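Local coordinates for protein Myo-inositol phosphohydrolase (Mitsuokella multacida, PDB 4WU3) that probably removes phosphate groups from inositol polyphosphates such as phytate, as a tyrosine-phosphatase-like phytase, and binds inositol-(1,3,4,5)-tetrakisphosphate, at residues Glu299-Gln302 and Phe303-His306. The protein carries 2 engineered substitutions. Sequence-based numbering, arbitrary orientation.
Sequences ERYQ and FVQH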
# COMPACT_ATOMS: atom_id res chain seq x y z
N GLU A 299 -6.43 2.02 2.47
CA GLU A 299 -6.88 0.63 2.43
C GLU A 299 -7.74 0.27 3.63
O GLU A 299 -8.82 -0.31 3.49
CB GLU A 299 -5.67 -0.33 2.33
CG GLU A 299 -6.04 -1.80 2.11
CD GLU A 299 -4.88 -2.76 2.33
OE1 GLU A 299 -3.88 -2.36 2.96
OE2 GLU A 299 -4.98 -3.92 1.88
N ARG A 300 -7.30 0.61 4.83
CA ARG A 300 -8.07 0.22 6.00
C ARG A 300 -9.36 1.04 6.17
O ARG A 300 -10.34 0.55 6.75
CB ARG A 300 -7.22 0.25 7.26
CG ARG A 300 -7.06 1.62 7.84
CD ARG A 300 -6.12 1.64 9.03
NE ARG A 300 -5.99 3.01 9.48
CZ ARG A 300 -5.13 3.43 10.40
NH1 ARG A 300 -4.30 2.56 10.97
NH2 ARG A 300 -5.11 4.71 10.72
N TYR A 301 -9.39 2.28 5.68
CA TYR A 301 -10.63 3.04 5.73
C TYR A 301 -11.66 2.41 4.80
O TYR A 301 -12.82 2.24 5.16
CB TYR A 301 -10.41 4.50 5.32
CG TYR A 301 -11.66 5.35 5.37
CD1 TYR A 301 -12.57 5.25 6.42
CD2 TYR A 301 -11.91 6.30 4.39
CE1 TYR A 301 -13.70 6.04 6.47
CE2 TYR A 301 -13.04 7.11 4.43
CZ TYR A 301 -13.93 6.97 5.47
OH TYR A 301 -15.04 7.77 5.51
N GLN A 302 -11.23 2.08 3.60
CA GLN A 302 -12.10 1.45 2.64
C GLN A 302 -12.59 0.11 3.17
O GLN A 302 -13.72 -0.29 2.91
CB GLN A 302 -11.37 1.27 1.32
CG GLN A 302 -11.13 2.58 0.60
CD GLN A 302 -10.39 2.43 -0.71
OE1 GLN A 302 -9.61 1.51 -0.91
NE2 GLN A 302 -10.63 3.35 -1.62
N PHE A 303 -11.75 -0.60 3.92
CA PHE A 303 -12.17 -1.87 4.45
C PHE A 303 -13.37 -1.72 5.37
O PHE A 303 -14.29 -2.52 5.30
CB PHE A 303 -11.08 -2.62 5.21
CG PHE A 303 -11.63 -3.71 6.09
CD1 PHE A 303 -12.28 -4.79 5.53
CD2 PHE A 303 -11.55 -3.62 7.46
CE1 PHE A 303 -12.83 -5.78 6.33
CE2 PHE A 303 -12.09 -4.61 8.27
CZ PHE A 303 -12.73 -5.69 7.70
N VAL A 304 -13.35 -0.74 6.27
CA VAL A 304 -14.46 -0.62 7.21
C VAL A 304 -15.73 -0.17 6.50
O VAL A 304 -16.82 -0.49 6.93
CB VAL A 304 -14.15 0.27 8.45
CG1 VAL A 304 -13.32 -0.52 9.44
CG2 VAL A 304 -13.47 1.56 8.06
N GLN A 305 -15.59 0.56 5.39
CA GLN A 305 -16.75 0.90 4.55
C GLN A 305 -17.35 -0.38 3.99
O GLN A 305 -18.56 -0.56 3.99
CB GLN A 305 -16.35 1.83 3.41
CG GLN A 305 -15.83 3.19 3.85
CD GLN A 305 -15.38 4.06 2.69
OE1 GLN A 305 -14.20 4.23 2.44
NE2 GLN A 305 -16.35 4.62 1.98
N HIS A 306 -16.51 -1.28 3.49
CA HIS A 306 -17.01 -2.51 2.89
C HIS A 306 -17.63 -3.42 3.93
O HIS A 306 -18.65 -4.05 3.66
CB HIS A 306 -15.91 -3.25 2.14
CG HIS A 306 -15.30 -2.47 1.03
ND1 HIS A 306 -16.05 -1.77 0.11
CD2 HIS A 306 -14.00 -2.28 0.68
CE1 HIS A 306 -15.24 -1.17 -0.75
NE2 HIS A 306 -14.00 -1.46 -0.43
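Gln305 sets the oxygen of its amide, OE1, over one face of the Tyr301 ring near the rim, 3.6 Å above the plane, with ring and amide planes 30° apart. A long chain with a polar end suits this partly exposed site: it runs extended past Tyr301 O, 3.4 Å from Gln305 CG, and NE2 bonds a glycerol, probably a crystallisation additive. With CG opposite the backbone N (chi1 -179°), Tyr301 also brings CD1 to 4.1 Å from Val304 CG2; ring and branched side chain cross at about a right angle. Tyr301/Gln305 and Gln302/His306 are i, i+4 pairs of one alpha-helix, joined by its main-chain bonds. In the second pair His306 swings its imidazole back along the backbone, and the carbonyl oxygen of Gln302 sits over one face, 3.0 Å from His306 CD2. That same Gln302 O accepts the helical bond from His306 N at 3.0 Å, so it is approached by both backbone and ring. Were His306 cut back to an alanine, the Gln302 carbonyl would probably lose its flat cover, and the packing on Lys329 of the second subunit would go. Glu299 reaches the same subunit through a salt bridge to its Lys295. On the inward side of helix 291-313, the buried apolar Phe303 and Val304 pack against Ile251, Met255 and Val254 of helix 247-261, Val304 also meeting helix 267-276.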